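Local structure of probable enoyl-CoA hydratase/isomerase (Mycobacterium abscessus, 3SWX) at residues 16-21 with 53-58; 46-51 with 102-107. The protein probably catalyses the hydration or isomerisation of enoyl-CoA thioesters and has a crotonase-like fold. One frame throughout, in Å; residues are numbered along the deposited sequence.

Interaction 1: 16-21 with 53-58; sequences DGYVLV and DLRAAV
Gly17 O meets methyl CD2 of Leu54 from within the type II' turn Asp16 to Val19, which joins two antiparallel strands as a hairpin and in which Gly17, with its positive phi, stands second. Tyr18 follows, its ring laid along the side chain of Arg55 so that both point the same way. The guanidinium stacks flat on one face of the ring, planes 10° apart, and Arg55 CZ stands 3.9 Å from the centroid of the Tyr18 ring in a cation-pi contact. Behind it, CD of Arg55 makes a CH-pi contact with the same face; the chain, extended from CG to NE, runs along the length of the ring. At the ring edge, in plane, Tyr18 CD1 comes within 3.2 Å of Asp53 O. The backbone of this pair is tied too: Arg55 N gives a nearly straight bond to Tyr18 O (2.8 Å, 175°). From Val19 the pairing is regular parallel sheet. Val19 CG1 reaches CG2 of Val58 at 4.1 Å on the face shared by Ala56 and Val21. Leu20 bonds through its backbone both ways, Leu20 N to Ala56 O at 3.0 Å and Val58 N to Leu20 O at 2.8 Å. Its side chain lies on the other face: Leu20 CB rests against Ala57 CB, and Leu20 CD1 lies 4.0 Å from Leu54 CD1. Val21, paired with Val58, adds a CA-H...O contact to Val58 O. Strands 19-24 and 56-61 are the two strands of a beta-alpha-beta unit: helix 35-50 lies on the Leu20 and Ala57 face through Tyr48, while helix 193-205 packs against Val19 on the other face, and Arg55 NH1 and NH2 bond Ala205 O and Phe262 O.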
loop_
_atom_site.group_PDB
_atom_site.type_symbol
_atom_site.label_atom_id
_atom_site.label_comp_id
_atom_site.label_asym_id
_atom_site.label_seq_id
_atom_site.Cartn_x
_atom_site.Cartn_y
_atom_site.Cartn_z
ATOM N N ASP B 16 29.680 1.288 -15.283
ATOM C CA ASP B 16 29.684 2.698 -15.578
ATOM C C ASP B 16 29.936 3.385 -14.244
ATOM O O ASP B 16 28.995 3.764 -13.512
ATOM C CB ASP B 16 28.329 3.081 -16.189
ATOM C CG ASP B 16 28.236 4.542 -16.589
ATOM O OD1 ASP B 16 29.264 5.245 -16.569
ATOM O OD2 ASP B 16 27.107 4.967 -16.939
ATOM N N GLY B 17 31.225 3.498 -13.913
ATOM C CA GLY B 17 31.673 4.054 -12.633
ATOM C C GLY B 17 31.199 3.211 -11.458
ATOM O O GLY B 17 31.512 2.042 -11.349
ATOM N N TYR B 18 30.398 3.816 -10.592
ATOM C CA TYR B 18 29.830 3.128 -9.432
ATOM C C TYR B 18 28.602 2.264 -9.764
ATOM O O TYR B 18 28.033 1.623 -8.884
ATOM C CB TYR B 18 29.400 4.155 -8.388
ATOM C CG TYR B 18 30.498 5.018 -7.812
ATOM C CD1 TYR B 18 31.537 4.463 -7.107
ATOM C CD2 TYR B 18 30.454 6.400 -7.942
ATOM C CE1 TYR B 18 32.537 5.256 -6.542
ATOM C CE2 TYR B 18 31.450 7.215 -7.381
ATOM C CZ TYR B 18 32.486 6.635 -6.684
ATOM O OH TYR B 18 33.468 7.430 -6.134
ATOM N N VAL B 19 28.177 2.242 -11.023
ATOM C CA VAL B 19 26.949 1.548 -11.379
ATOM C C VAL B 19 27.250 0.272 -12.154
ATOM O O VAL B 19 27.968 0.316 -13.149
ATOM C CB VAL B 19 26.025 2.452 -12.219
ATOM C CG1 VAL B 19 24.797 1.668 -12.712
ATOM C CG2 VAL B 19 25.599 3.664 -11.418
ATOM N N LEU B 20 26.693 -0.850 -11.700
ATOM C CA LEU B 20 26.758 -2.118 -12.431
ATOM C C LEU B 20 25.567 -2.250 -13.371
ATOM O O LEU B 20 24.423 -1.973 -12.979
ATOM C CB LEU B 20 26.730 -3.297 -11.465
ATOM C CG LEU B 20 27.116 -4.667 -12.033
ATOM C CD1 LEU B 20 28.581 -4.671 -12.391
ATOM C CD2 LEU B 20 26.850 -5.747 -10.974
ATOM N N VAL B 21 25.834 -2.648 -14.605
ATOM C CA VAL B 21 24.786 -2.817 -15.615
ATOM C C VAL B 21 24.797 -4.275 -16.086
ATOM O O VAL B 21 25.749 -4.733 -16.707
ATOM C CB VAL B 21 24.980 -1.833 -16.811
ATOM C CG1 VAL B 21 23.846 -1.944 -17.819
ATOM C CG2 VAL B 21 25.071 -0.384 -16.326
ATOM N N ASP B 53 32.945 -1.041 -4.288
ATOM C CA ASP B 53 33.070 0.004 -5.306
ATOM C C ASP B 53 31.726 0.289 -5.992
ATOM O O ASP B 53 31.593 1.297 -6.692
ATOM C CB ASP B 53 34.075 -0.393 -6.392
ATOM C CG ASP B 53 35.514 -0.302 -5.936
ATOM O OD1 ASP B 53 35.796 0.317 -4.883
ATOM O OD2 ASP B 53 36.374 -0.851 -6.659
ATOM N N LEU B 54 30.743 -0.587 -5.812
ATOM C CA LEU B 54 29.479 -0.456 -6.526
ATOM C C LEU B 54 28.394 0.091 -5.610
ATOM O O LEU B 54 28.240 -0.359 -4.480
ATOM C CB LEU B 54 29.082 -1.789 -7.150
ATOM C CG LEU B 54 30.104 -2.314 -8.166
ATOM C CD1 LEU B 54 29.736 -3.734 -8.648
ATOM C CD2 LEU B 54 30.276 -1.348 -9.372
ATOM N N ARG B 55 27.649 1.065 -6.117
ATOM C CA ARG B 55 26.655 1.775 -5.331
ATOM C C ARG B 55 25.213 1.564 -5.804
ATOM O O ARG B 55 24.286 1.940 -5.094
ATOM C CB ARG B 55 26.975 3.275 -5.363
ATOM C CG ARG B 55 28.345 3.626 -4.780
ATOM C CD ARG B 55 28.610 5.121 -4.785
ATOM N NE ARG B 55 29.842 5.414 -4.048
ATOM C CZ ARG B 55 30.243 6.634 -3.677
ATOM N NH1 ARG B 55 29.522 7.707 -3.964
ATOM N NH2 ARG B 55 31.361 6.784 -2.988
ATOM N N ALA B 56 25.048 1.013 -7.007
ATOM C CA ALA B 56 23.744 0.769 -7.630
ATOM C C ALA B 56 23.905 -0.265 -8.739
ATOM O O ALA B 56 24.996 -0.446 -9.266
ATOM C CB ALA B 56 23.172 2.041 -8.191
ATOM N N ALA B 57 22.831 -0.964 -9.068
ATOM C CA ALA B 57 22.849 -1.920 -10.158
ATOM C C ALA B 57 21.571 -1.782 -11.006
ATOM O O ALA B 57 20.476 -1.587 -10.471
ATOM C CB ALA B 57 23.011 -3.367 -9.643
ATOM N N VAL B 58 21.744 -1.939 -12.319
ATOM C CA VAL B 58 20.676 -1.841 -13.312
ATOM C C VAL B 58 20.571 -3.185 -14.011
ATOM O O VAL B 58 21.572 -3.711 -14.469
ATOM C CB VAL B 58 20.986 -0.745 -14.332
ATOM C CG1 VAL B 58 20.021 -0.789 -15.496
ATOM C CG2 VAL B 58 20.914 0.612 -13.664
#

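Interaction 2: 46-51 with 102-107; sequences GEYETD and SKPLLV
One face of the Tyr48 ring carries CE of Lys103, a CH-pi contact 4.2 Å from the centroid and displaced toward the rim; Pro104 O approaches the ring obliquely. The phenol donates to that carbonyl, Tyr48 OH to Pro104 O at 2.7 Å, in the carbonyl plane and on a lone pair. Tyr48 OH also sits 3.2 Å from CB of Lys103, so the lysine chain crosses the ring from the hydroxyl back toward the helix. The other flat group, the Glu49 carboxylate, receives Ser102 with both oxygens on their syn lone pairs: Ser102 N to OE1 at 2.9 Å and almost straight (177°), Ser102 OG to OE2 at a notably short 2.5 Å. These two bonds to one residue would restrict the rotation of the carboxylate; the chain bends at chi2 (73°) to bring it there. The helix is 35-50, the crossover helix of the beta-alpha-beta unit between strands 19-24 and 56-61, and its C-terminal end here meets the approach to strand 105-109, the next parallel strand of the crotonase-fold sheet. Lys103, bent at chi3 (-72°), brings NZ to Tyr48 O at 2.9 Å, on the face of that carbonyl opposite Asp51 N, which also donates to it. A water accepts from Lys103 NZ and donates to Glu49 O. Leu54 O, outside the two segments, also accepts from NZ, with Asp51 O close by at a poor angle for a bond; the partial negative charge of the helix terminus would probably favour the protonated lysine. The Asp51 carboxylate turns to Arg15, in a salt bridge, and to Asp53 N. Beyond the two segments, Pro104 packs on helix 209-225 and on Leu168 of a second subunit.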
loop_
_atom_site.group_PDB
_atom_site.type_symbol
_atom_site.label_atom_id
_atom_site.label_comp_id
_atom_site.label_asym_id
_atom_site.label_seq_id
_atom_site.Cartn_x
_atom_site.Cartn_y
_atom_site.Cartn_z
ATOM N N GLY B 46 25.259 -11.568 -6.212
ATOM C CA GLY B 46 26.068 -11.845 -5.003
ATOM C C GLY B 46 27.402 -11.111 -5.048
ATOM O O GLY B 46 27.845 -10.531 -4.055
ATOM N N GLU B 47 28.036 -11.129 -6.218
ATOM C CA GLU B 47 29.227 -10.316 -6.472
ATOM C C GLU B 47 28.926 -8.832 -6.217
ATOM O O GLU B 47 29.711 -8.124 -5.566
ATOM C CB GLU B 47 29.689 -10.514 -7.915
ATOM C CG GLU B 47 31.144 -10.245 -8.173
ATOM C CD GLU B 47 31.930 -11.533 -8.382
ATOM O OE1 GLU B 47 31.635 -12.251 -9.374
ATOM O OE2 GLU B 47 32.827 -11.826 -7.550
ATOM N N TYR B 48 27.777 -8.363 -6.708
ATOM C CA TYR B 48 27.403 -6.960 -6.535
ATOM C C TYR B 48 27.371 -6.608 -5.041
ATOM O O TYR B 48 27.961 -5.612 -4.598
ATOM C CB TYR B 48 26.055 -6.675 -7.237
ATOM C CG TYR B 48 25.413 -5.357 -6.871
ATOM C CD1 TYR B 48 26.116 -4.159 -6.982
ATOM C CD2 TYR B 48 24.084 -5.305 -6.420
ATOM C CE1 TYR B 48 25.532 -2.946 -6.634
ATOM C CE2 TYR B 48 23.490 -4.101 -6.066
ATOM C CZ TYR B 48 24.220 -2.916 -6.185
ATOM O OH TYR B 48 23.643 -1.711 -5.854
ATOM N N GLU B 49 26.693 -7.460 -4.283
ATOM C CA GLU B 49 26.489 -7.293 -2.846
ATOM C C GLU B 49 27.785 -7.039 -2.090
ATOM O O GLU B 49 27.847 -6.172 -1.239
ATOM C CB GLU B 49 25.789 -8.551 -2.272
ATOM C CG GLU B 49 25.582 -8.554 -0.758
ATOM C CD GLU B 49 24.488 -7.601 -0.311
ATOM O OE1 GLU B 49 23.760 -7.087 -1.174
ATOM O OE2 GLU B 49 24.355 -7.380 0.911
ATOM N N THR B 50 28.834 -7.783 -2.409
ATOM C CA THR B 50 30.092 -7.659 -1.672
ATOM C C THR B 50 31.127 -6.677 -2.274
ATOM O O THR B 50 32.152 -6.392 -1.646
ATOM C CB THR B 50 30.719 -9.040 -1.513
ATOM O OG1 THR B 50 30.886 -9.627 -2.802
ATOM C CG2 THR B 50 29.796 -9.934 -0.678
ATOM N N ASP B 51 30.872 -6.159 -3.471
ATOM C CA ASP B 51 31.779 -5.197 -4.073
ATOM C C ASP B 51 31.529 -3.767 -3.581
ATOM O O ASP B 51 30.583 -3.096 -4.024
ATOM C CB ASP B 51 31.637 -5.231 -5.587
ATOM C CG ASP B 51 32.727 -4.451 -6.280
ATOM O OD1 ASP B 51 33.079 -4.810 -7.417
ATOM O OD2 ASP B 51 33.256 -3.501 -5.671
ATOM N N SER B 102 21.591 -5.479 -0.096
ATOM C CA SER B 102 21.890 -4.368 0.819
ATOM C C SER B 102 22.002 -3.063 0.086
ATOM O O SER B 102 22.064 -2.008 0.709
ATOM C CB SER B 102 23.239 -4.600 1.525
ATOM O OG SER B 102 23.161 -5.719 2.380
ATOM N N LYS B 103 22.064 -3.145 -1.238
ATOM C CA LYS B 103 22.258 -1.972 -2.079
ATOM C C LYS B 103 21.233 -1.981 -3.203
ATOM O O LYS B 103 20.618 -3.029 -3.487
ATOM C CB LYS B 103 23.677 -1.942 -2.642
ATOM C CG LYS B 103 24.741 -1.921 -1.582
ATOM C CD LYS B 103 26.108 -1.834 -2.186
ATOM C CE LYS B 103 26.536 -3.122 -2.854
ATOM N NZ LYS B 103 27.963 -3.026 -3.271
ATOM N N PRO B 104 21.046 -0.818 -3.849
ATOM C CA PRO B 104 19.915 -0.647 -4.761
ATOM C C PRO B 104 19.980 -1.486 -6.027
ATOM O O PRO B 104 21.062 -1.727 -6.559
ATOM C CB PRO B 104 19.946 0.849 -5.075
ATOM C CG PRO B 104 20.639 1.464 -3.913
ATOM C CD PRO B 104 21.700 0.471 -3.562
ATOM N N LEU B 105 18.819 -1.969 -6.456
ATOM C CA LEU B 105 18.639 -2.626 -7.743
ATOM C C LEU B 105 17.536 -1.908 -8.534
ATOM O O LEU B 105 16.438 -1.673 -8.038
ATOM C CB LEU B 105 18.285 -4.093 -7.563
ATOM C CG LEU B 105 18.087 -4.910 -8.850
ATOM C CD1 LEU B 105 19.356 -5.061 -9.723
ATOM C CD2 LEU B 105 17.487 -6.312 -8.539
ATOM N N LEU B 106 17.845 -1.532 -9.766
ATOM C CA LEU B 106 16.852 -0.949 -10.634
ATOM C C LEU B 106 16.603 -1.935 -11.760
ATOM O O LEU B 106 17.525 -2.612 -12.213
ATOM C CB LEU B 106 17.336 0.398 -11.194
ATOM C CG LEU B 106 17.669 1.491 -10.167
ATOM C CD1 LEU B 106 19.112 1.335 -9.635
ATOM C CD2 LEU B 106 17.463 2.867 -10.765
ATOM N N VAL B 107 15.358 -2.030 -12.207
ATOM C CA VAL B 107 15.030 -2.909 -13.331
ATOM C C VAL B 107 14.385 -2.116 -14.460
ATOM O O VAL B 107 13.439 -1.367 -14.240
ATOM C CB VAL B 107 14.138 -4.098 -12.895
ATOM C CG1 VAL B 107 13.519 -4.792 -14.104
ATOM C CG2 VAL B 107 14.964 -5.100 -12.068
HETATM O O HOH W 1 29.103 -3.275 -0.770
#

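How the interactions relate
Strand 56-61 stands between the two contacts: it pairs with 19-24 in interaction 1 and with 105-109 on its other side, where Ala57 O accepts a hydrogen bond from Leu106 N. Interaction 1 is mainly buried backbone pairing and apolar packing, its exposed end closed by a stacked tyrosine and arginine. Interaction 2, partly buried, relies on side-chain polar bonds joining a helix end to a loop before a strand. The first is thus the regular chemistry of neighbouring strands, whereas the second joins elements of different kinds, where backbones cannot pair and long side chains bridge the gap. Lys103 and Tyr48 of interaction 2 each touch residues of 53-58.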